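Local coordinates for sulfoquinovosidase (Escherichia coli, PDB 5AEG), which hydrolyses the alpha-glycosidic bond of sulfoquinovosyl diacylglycerides and sulfoquinovosyl glycerol, releasing sulfoquinovose for sulfoglycolysis, at residues R27-H32 / L224-A229; A70-S75 / W79-S84; T274-N277 / K281-G284. All blocks are in the same frame, centred on the assembly; numbering follows the deposited sequence.

Contacts 1 and 2 both belong to the beta-rich N-terminal part of the chain, with centres about 17 Å apart, and contact 2 (70-75 with 79-84) is nested in the sequence loop that contact 1 (27-32 with 224-229) closes. They touch through His32 of contact 1, whose CE1 lies 3.7 Å from Phe83 CE1 and whose NE2 lies 4.1 Å from Ala70 CB. Contact 3 (274-277 with 281-284) follows in the TIM-barrel domain, beyond the chain's centre; its centre is about 52 Å from that of contact 1 and about 66 Å from that of contact 2. All three lie away from the nucleophile Asp405, the probable proton donor Asp472 and the sulfoquinovoside-binding residues.

Contact 1 (R27-H32 / L224-A229); sequences RLILTH and LRFECA
The guanidinium of Arg27 lies flat against Cys228: CB of the cysteine sits 3.4 Å above the plane, over its centre, while SG lies beside the inner end of the group, 3.6 Å from Arg27 NE. At the edge, in the plane of the group, Arg27 NH2 comes within 3.2 Å of Ala229 O. The second flat group is the Phe226 ring, which takes Ile29 over one face, with CG2 of the isoleucine 4.1 Å from CZ of the ring. These two side chains run past each other in opposite directions. A bend at chi2 (67°) turns the arginine chain after CG, and an extended chi3 (164°) then carries the guanidinium out to the cysteine. The backbones are well separated, Arg27 CA and Cys228 CA being 8.7 Å apart, which shows that strands 27-32 and 221-228 meet through side chains and not as paired neighbours. Strand 27-32 is an outer strand of a small antiparallel sheet with 20-24 and 9-12, and there a classic bulge sets Ile29 and Leu30 together opposite Leu22. Phe24 of that sheet also touches Cys228, while Leu103, Leu105 and Leu121 pack round Phe226. The rotation of the guanidinium is fixed by hydrogen bonds from NE to Gln191 O and from NH1 to Gln25 O, and NH2 makes a weak one to Lys192 O. A leucine in place of Arg27 would probably leave those carbonyls without their donors and uncover the CB of Cys228.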
loop_
_atom_site.group_PDB
_atom_site.type_symbol
_atom_site.label_atom_id
_atom_site.label_comp_id
_atom_site.label_asym_id
_atom_site.label_seq_id
_atom_site.Cartn_x
_atom_site.Cartn_y
_atom_site.Cartn_z
ATOM N N ARG A 27 10.765 27.763 -3.064
ATOM C CA ARG A 27 11.104 26.658 -3.966
ATOM C C ARG A 27 10.701 27.057 -5.404
ATOM O O ARG A 27 9.591 27.490 -5.617
ATOM C CB ARG A 27 10.194 25.450 -3.577
ATOM C CG ARG A 27 10.588 24.699 -2.344
ATOM C CD ARG A 27 10.460 25.435 -1.040
ATOM N NE ARG A 27 10.497 24.512 0.111
ATOM C CZ ARG A 27 10.276 24.863 1.382
ATOM N NH1 ARG A 27 10.007 26.115 1.711
ATOM N NH2 ARG A 27 10.264 23.941 2.324
ATOM N N LEU A 28 11.588 26.889 -6.339
ATOM C CA LEU A 28 11.287 27.117 -7.705
ATOM C C LEU A 28 10.414 25.925 -8.194
ATOM O O LEU A 28 10.901 24.819 -8.218
ATOM C CB LEU A 28 12.575 27.145 -8.496
ATOM C CG LEU A 28 12.454 27.326 -10.024
ATOM C CD1 LEU A 28 11.764 28.650 -10.306
ATOM C CD2 LEU A 28 13.722 27.225 -10.784
ATOM N N ILE A 29 9.165 26.195 -8.530
ATOM C CA ILE A 29 8.140 25.206 -8.969
ATOM C C ILE A 29 7.990 25.118 -10.494
ATOM O O ILE A 29 8.022 23.992 -11.036
ATOM C CB ILE A 29 6.767 25.468 -8.290
ATOM C CG1 ILE A 29 6.820 25.308 -6.749
ATOM C CG2 ILE A 29 5.690 24.499 -8.764
ATOM C CD1 ILE A 29 7.293 23.980 -6.145
ATOM N N LEU A 30 7.872 26.284 -11.193
ATOM C CA LEU A 30 7.728 26.342 -12.667
ATOM C C LEU A 30 8.673 27.359 -13.282
ATOM O O LEU A 30 8.871 28.450 -12.697
ATOM C CB LEU A 30 6.320 26.779 -13.044
ATOM C CG LEU A 30 5.120 26.047 -12.509
ATOM C CD1 LEU A 30 3.818 26.763 -12.853
ATOM C CD2 LEU A 30 5.079 24.636 -13.104
ATOM N N THR A 31 9.313 26.998 -14.388
ATOM C CA THR A 31 10.000 27.949 -15.262
ATOM C C THR A 31 9.568 27.620 -16.672
ATOM O O THR A 31 9.398 26.465 -17.003
ATOM C CB THR A 31 11.485 27.762 -15.316
ATOM O OG1 THR A 31 11.719 26.424 -15.729
ATOM C CG2 THR A 31 12.041 27.919 -13.995
ATOM N N HIS A 32 9.389 28.649 -17.481
ATOM C CA HIS A 32 8.830 28.543 -18.840
ATOM C C HIS A 32 9.461 29.616 -19.696
ATOM O O HIS A 32 9.453 30.779 -19.306
ATOM C CB HIS A 32 7.337 28.838 -18.833
ATOM C CG HIS A 32 6.724 28.879 -20.197
ATOM N ND1 HIS A 32 6.277 27.745 -20.848
ATOM C CD2 HIS A 32 6.455 29.909 -21.034
ATOM C CE1 HIS A 32 5.784 28.065 -22.034
ATOM N NE2 HIS A 32 5.869 29.373 -22.169
ATOM N N LEU A 224 -3.334 20.142 -9.263
ATOM C CA LEU A 224 -2.191 19.786 -8.420
ATOM C C LEU A 224 -2.145 20.715 -7.196
ATOM O O LEU A 224 -2.357 21.917 -7.325
ATOM C CB LEU A 224 -0.881 19.981 -9.181
ATOM C CG LEU A 224 -0.731 19.310 -10.530
ATOM C CD1 LEU A 224 -1.339 20.175 -11.653
ATOM C CD2 LEU A 224 0.727 18.971 -10.805
ATOM N N ARG A 225 -1.798 20.184 -6.044
ATOM C CA ARG A 225 -1.700 20.982 -4.812
ATOM C C ARG A 225 -0.360 20.741 -4.216
ATOM O O ARG A 225 0.128 19.609 -4.243
ATOM C CB ARG A 225 -2.689 20.497 -3.792
ATOM C CG ARG A 225 -4.116 21.003 -3.967
ATOM C CD ARG A 225 -5.046 20.102 -3.124
ATOM N NE ARG A 225 -6.219 19.753 -3.885
ATOM C CZ ARG A 225 -7.212 20.593 -4.083
ATOM N NH1 ARG A 225 -7.179 21.784 -3.510
ATOM N NH2 ARG A 225 -8.224 20.238 -4.830
ATOM N N PHE A 226 0.238 21.793 -3.644
ATOM C CA PHE A 226 1.566 21.704 -3.004
ATOM C C PHE A 226 1.521 22.358 -1.630
ATOM O O PHE A 226 0.736 23.362 -1.387
ATOM C CB PHE A 226 2.665 22.395 -3.774
ATOM C CG PHE A 226 2.825 21.991 -5.192
ATOM C CD1 PHE A 226 1.866 22.316 -6.139
ATOM C CD2 PHE A 226 3.975 21.338 -5.610
ATOM C CE1 PHE A 226 2.043 21.996 -7.443
ATOM C CE2 PHE A 226 4.171 21.020 -6.927
ATOM C CZ PHE A 226 3.181 21.348 -7.857
ATOM N N GLU A 227 2.264 21.791 -0.678
ATOM C CA GLU A 227 2.555 22.513 0.583
ATOM C C GLU A 227 3.973 22.248 0.902
ATOM O O GLU A 227 4.497 21.179 0.583
ATOM C CB GLU A 227 1.773 22.067 1.764
ATOM C CG GLU A 227 0.459 22.667 1.992
ATOM C CD GLU A 227 -0.188 22.216 3.292
ATOM O OE1 GLU A 227 -0.782 21.105 3.299
ATOM O OE2 GLU A 227 -0.230 23.031 4.254
ATOM N N CYS A 228 4.597 23.189 1.622
ATOM C CA CYS A 228 5.951 23.061 2.108
ATOM C C CYS A 228 5.937 22.943 3.638
ATOM O O CYS A 228 4.913 23.159 4.300
ATOM C CB CYS A 228 6.801 24.284 1.752
ATOM S SG CYS A 228 6.936 24.657 0.008
ATOM N N ALA A 229 7.087 22.533 4.169
ATOM C CA ALA A 229 7.297 22.529 5.598
ATOM C C ALA A 229 8.768 22.554 5.933
ATOM O O ALA A 229 9.635 22.346 5.082
ATOM C CB ALA A 229 6.509 21.371 6.285
#

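Contact 2 (A70-S75 / W79-S84); sequences AIVSQS and WLIHFS
Trp79 starts out close to the opposite strand: its CB lies 3.9 Å from Ser73 O. CG stands anti to the carbonyl carbon (chi1 -71°), which brings the indole across Val72, and CD1 reaches 3.8 Å from Val72 CG1, the two side chains crossing at a slant. Further out, NE1 lies beside the poorly ordered Gln74, whose side chain runs alongside the indole and points the same way; the modelled orientation of its amide is doubtful. CE2 and CZ2 continue past that same amide. The indole also stacks with Phe11 of strand 9-12, which touches Val72 and Ile81 too. Behind the tryptophan runs a regular antiparallel pairing. Leu80 N donates to Ser73 O at 2.9 Å and 174°, almost straight, and Ser73 N returns a bond to Leu80 O; Ile71 and His82 form the next hydrogen-bonded pair, His82 N meeting Ile71 O at 2.8 Å. The strand axes run at 163° to each other, nearly antiparallel, with a closest approach of 4.6 Å, so the geometry is that of a beta hairpin, here one at the surface of the galactose mutarotase-like N-terminal domain. Ala70, Val72, Ile81 and Phe83 share one face, where Ala70 CB meets Ile81 CG2 at 3.9 Å. The other carries Ile71, Ser73, Leu80 and His82, and Ser73 OG adds a weak hydrogen bond to Leu80 O. The chemistry therefore divides by face: main-chain bonds set the register, the apolar side packs inward against strands 9-12 and 20-24, and the mixed side, with exposed Ile71 and His82, borders solvent.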
loop_
_atom_site.group_PDB
_atom_site.type_symbol
_atom_site.label_atom_id
_atom_site.label_comp_id
_atom_site.label_asym_id
_atom_site.label_seq_id
_atom_site.Cartn_x
_atom_site.Cartn_y
_atom_site.Cartn_z
ATOM N N ALA A 70 2.833 32.195 -23.837
ATOM C CA ALA A 70 2.053 32.420 -22.641
ATOM C C ALA A 70 1.693 33.904 -22.466
ATOM O O ALA A 70 2.560 34.745 -22.593
ATOM C CB ALA A 70 2.834 31.977 -21.426
ATOM N N ILE A 71 0.437 34.163 -22.115
ATOM C CA ILE A 71 -0.016 35.489 -21.672
ATOM C C ILE A 71 -0.575 35.370 -20.273
ATOM O O ILE A 71 -1.471 34.548 -19.992
ATOM C CB ILE A 71 -1.131 36.028 -22.562
ATOM C CG1 ILE A 71 -0.637 36.167 -23.992
ATOM C CG2 ILE A 71 -1.627 37.404 -22.048
ATOM C CD1 ILE A 71 -1.755 36.515 -24.978
ATOM N N VAL A 72 -0.059 36.226 -19.413
ATOM C CA VAL A 72 -0.408 36.237 -17.996
ATOM C C VAL A 72 -1.339 37.377 -17.664
ATOM O O VAL A 72 -1.074 38.499 -18.061
ATOM C CB VAL A 72 0.863 36.426 -17.160
ATOM C CG1 VAL A 72 0.541 36.359 -15.666
ATOM C CG2 VAL A 72 1.900 35.375 -17.550
ATOM N N SER A 73 -2.442 37.092 -16.998
ATOM C CA SER A 73 -3.183 38.087 -16.255
ATOM C C SER A 73 -3.167 37.850 -14.720
ATOM O O SER A 73 -3.075 36.680 -14.247
ATOM C CB SER A 73 -4.613 38.085 -16.728
ATOM O OG SER A 73 -5.150 36.777 -16.756
ATOM N N GLN A 74 -3.228 38.966 -13.966
ATOM C CA GLN A 74 -3.630 38.994 -12.536
ATOM C C GLN A 74 -5.065 38.539 -12.418
ATOM O O GLN A 74 -5.909 38.829 -13.270
ATOM C CB GLN A 74 -3.549 40.395 -11.933
ATOM C CG GLN A 74 -2.176 40.768 -11.430
ATOM C CD GLN A 74 -1.743 39.880 -10.291
ATOM O OE1 GLN A 74 -2.577 39.311 -9.579
ATOM N NE2 GLN A 74 -0.443 39.738 -10.115
ATOM N N SER A 75 -5.309 37.785 -11.369
ATOM C CA SER A 75 -6.576 37.114 -11.140
ATOM C C SER A 75 -7.042 37.592 -9.722
ATOM O O SER A 75 -6.231 38.187 -8.964
ATOM C CB SER A 75 -6.338 35.581 -11.282
ATOM O OG SER A 75 -7.458 34.770 -10.984
ATOM N N TRP A 79 -3.093 34.188 -10.294
ATOM C CA TRP A 79 -2.702 34.398 -11.676
ATOM C C TRP A 79 -3.370 33.441 -12.603
ATOM O O TRP A 79 -3.629 32.290 -12.258
ATOM C CB TRP A 79 -1.210 34.261 -11.864
ATOM C CG TRP A 79 -0.394 35.349 -11.285
ATOM C CD1 TRP A 79 0.012 36.514 -11.902
ATOM C CD2 TRP A 79 0.139 35.386 -9.970
ATOM N NE1 TRP A 79 0.790 37.248 -11.047
ATOM C CE2 TRP A 79 0.876 36.589 -9.849
ATOM C CE3 TRP A 79 0.070 34.520 -8.876
ATOM C CZ2 TRP A 79 1.548 36.938 -8.688
ATOM C CZ3 TRP A 79 0.735 34.873 -7.710
ATOM C CH2 TRP A 79 1.472 36.080 -7.629
ATOM N N LEU A 80 -3.581 33.905 -13.821
ATOM C CA LEU A 80 -4.135 33.101 -14.914
ATOM C C LEU A 80 -3.182 33.162 -16.081
ATOM O O LEU A 80 -2.906 34.250 -16.590
ATOM C CB LEU A 80 -5.534 33.560 -15.285
ATOM C CG LEU A 80 -6.201 32.826 -16.469
ATOM C CD1 LEU A 80 -6.431 31.358 -16.154
ATOM C CD2 LEU A 80 -7.522 33.503 -16.799
ATOM N N ILE A 81 -2.592 32.005 -16.442
ATOM C CA ILE A 81 -1.730 31.873 -17.611
ATOM C C ILE A 81 -2.481 31.230 -18.775
ATOM O O ILE A 81 -3.053 30.124 -18.652
ATOM C CB ILE A 81 -0.452 31.113 -17.286
ATOM C CG1 ILE A 81 0.150 31.713 -16.025
ATOM C CG2 ILE A 81 0.491 31.210 -18.423
ATOM C CD1 ILE A 81 1.479 31.154 -15.609
ATOM N N HIS A 82 -2.546 31.984 -19.868
ATOM C CA HIS A 82 -3.043 31.462 -21.143
ATOM C C HIS A 82 -1.899 30.891 -21.924
ATOM O O HIS A 82 -1.039 31.625 -22.409
ATOM C CB HIS A 82 -3.724 32.529 -21.958
ATOM C CG HIS A 82 -4.959 33.060 -21.337
ATOM N ND1 HIS A 82 -6.208 32.557 -21.633
ATOM C CD2 HIS A 82 -5.152 34.087 -20.471
ATOM C CE1 HIS A 82 -7.119 33.225 -20.944
ATOM N NE2 HIS A 82 -6.504 34.163 -20.239
ATOM N N PHE A 83 -1.849 29.560 -22.047
ATOM C CA PHE A 83 -0.789 28.973 -22.904
ATOM C C PHE A 83 -1.365 28.683 -24.294
ATOM O O PHE A 83 -2.508 28.265 -24.420
ATOM C CB PHE A 83 -0.280 27.599 -22.331
ATOM C CG PHE A 83 0.532 27.714 -21.092
ATOM C CD1 PHE A 83 1.859 27.904 -21.150
ATOM C CD2 PHE A 83 -0.070 27.580 -19.870
ATOM C CE1 PHE A 83 2.641 27.976 -20.015
ATOM C CE2 PHE A 83 0.688 27.609 -18.719
ATOM C CZ PHE A 83 2.011 27.832 -18.779
ATOM N N SER A 84 -0.532 28.793 -25.317
ATOM C CA SER A 84 -1.038 28.564 -26.584
ATOM C C SER A 84 0.088 28.238 -27.539
ATOM O O SER A 84 1.290 28.348 -27.250
ATOM C CB SER A 84 -1.885 29.789 -27.064
ATOM O OG SER A 84 -0.966 30.826 -27.310
#

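Contact 3 (T274-N277 / K281-G284); sequences TMRN and KVNG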
loop_
_atom_site.group_PDB
_atom_site.type_symbol
_atom_site.label_atom_id
_atom_site.label_comp_id
_atom_site.label_asym_id
_atom_site.label_seq_id
_atom_site.Cartn_x
_atom_site.Cartn_y
_atom_site.Cartn_z
ATOM N N THR A 274 -2.141 -26.087 19.982
ATOM C CA THR A 274 -0.751 -26.418 19.869
ATOM C C THR A 274 0.177 -25.195 20.100
ATOM O O THR A 274 1.204 -25.301 20.803
ATOM C CB THR A 274 -0.474 -26.983 18.473
ATOM O OG1 THR A 274 -1.187 -28.212 18.333
ATOM C CG2 THR A 274 1.007 -27.181 18.199
ATOM N N MET A 275 -0.196 -24.075 19.487
ATOM C CA MET A 275 0.623 -22.842 19.634
ATOM C C MET A 275 0.521 -22.281 21.050
ATOM O O MET A 275 1.565 -21.962 21.656
ATOM C CB MET A 275 0.199 -21.803 18.617
ATOM C CG MET A 275 0.489 -22.263 17.166
ATOM S SD MET A 275 2.139 -22.753 16.730
ATOM C CE MET A 275 2.876 -21.155 16.317
ATOM N N ARG A 276 -0.709 -22.120 21.525
ATOM C CA ARG A 276 -0.946 -21.539 22.865
ATOM C C ARG A 276 -0.275 -22.413 23.931
ATOM O O ARG A 276 0.346 -21.853 24.861
ATOM C CB ARG A 276 -2.403 -21.422 23.174
ATOM C CG ARG A 276 -3.044 -20.141 22.735
ATOM C CD ARG A 276 -4.425 -20.022 23.301
ATOM N NE ARG A 276 -5.219 -21.312 23.282
ATOM C CZ ARG A 276 -6.551 -21.374 23.396
ATOM N NH1 ARG A 276 -7.259 -20.261 23.580
ATOM N NH2 ARG A 276 -7.190 -22.547 23.320
ATOM N N ASN A 277 -0.349 -23.744 23.805
ATOM C CA ASN A 277 0.225 -24.614 24.830
ATOM C C ASN A 277 1.723 -24.698 24.815
ATOM O O ASN A 277 2.290 -25.123 25.779
ATOM C CB ASN A 277 -0.341 -26.053 24.778
ATOM C CG ASN A 277 -1.818 -26.120 25.033
ATOM O OD1 ASN A 277 -2.465 -25.201 25.533
ATOM N ND2 ASN A 277 -2.379 -27.210 24.639
ATOM N N LYS A 281 2.134 -16.396 22.008
ATOM C CA LYS A 281 1.114 -15.401 22.232
ATOM C C LYS A 281 0.300 -15.292 20.944
ATOM O O LYS A 281 0.855 -14.815 19.908
ATOM C CB LYS A 281 1.697 -14.025 22.575
ATOM C CG LYS A 281 2.735 -13.990 23.700
ATOM C CD LYS A 281 2.201 -14.663 24.937
ATOM C CE LYS A 281 3.063 -14.303 26.155
ATOM N NZ LYS A 281 4.265 -15.164 26.130
ATOM N N VAL A 282 -0.963 -15.659 21.046
ATOM C CA VAL A 282 -1.866 -15.760 19.888
ATOM C C VAL A 282 -3.028 -14.858 20.163
ATOM O O VAL A 282 -3.726 -15.035 21.172
ATOM C CB VAL A 282 -2.376 -17.190 19.648
ATOM C CG1 VAL A 282 -3.282 -17.239 18.410
ATOM C CG2 VAL A 282 -1.262 -18.155 19.397
ATOM N N ASN A 283 -3.258 -13.884 19.297
ATOM C CA ASN A 283 -4.379 -12.961 19.479
ATOM C C ASN A 283 -5.564 -13.245 18.567
ATOM O O ASN A 283 -6.623 -12.537 18.604
ATOM C CB ASN A 283 -3.923 -11.525 19.312
ATOM C CG ASN A 283 -3.645 -11.123 17.857
ATOM O OD1 ASN A 283 -3.488 -11.960 16.973
ATOM N ND2 ASN A 283 -3.597 -9.829 17.627
ATOM N N GLY A 284 -5.381 -14.218 17.679
ATOM C CA GLY A 284 -6.374 -14.387 16.605
ATOM C C GLY A 284 -6.153 -15.556 15.700
ATOM O O GLY A 284 -5.046 -16.072 15.579
#
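Met275 is the first residue of helical segment 274-277 to meet strand residue Val282, and it does so with the root of its side chain: CB lies 4.0 Å from Val282 CG2. From there the thioether leaves. With CG anti to the carbonyl carbon (chi1 -65°) and the chain bent again at its next two torsions, the methionine curls away from the valine, and the residue packs against Ile555 and Phe558 of helix 552-567 and against Leu259 of strand 257-260. Arg276 follows. Its aliphatic part passes the same methyl, CG standing 4.3 Å from Val282 CG2, while its polar end is held by carboxylates: NH2 pairs with Asp273 on the same helix and NH1 with Glu326. The two salt bridges probably balance the charge of the guanidinium, and only hydrocarbon is offered to the strand. On the strand side one branch does all of this touching. Val282 CG1 stands opposite its own backbone N (chi1 -179°), which places CG2 beside that N and facing the helix, between the approaches of Met275 and Arg276. Leu259 also meets Val282 and so touches both partners of the closest pair. The backbones stay apart, the nearest CA atoms, those of Arg276 and Lys281, being 6.5 Å from each other. This is the return half of a beta-alpha-beta unit of the TIM barrel, in which strand 257-260 leads to helix 265-277 and the chain then turns back into parallel strand 282-286. The contact buries 105 Å² in total and contains no polar pair across the segments. Its chemistry implies that the helix seats on the strand through a single methyl and two methylene groups, by dispersion and exclusion of water, with directional bonding left to partners outside the pair.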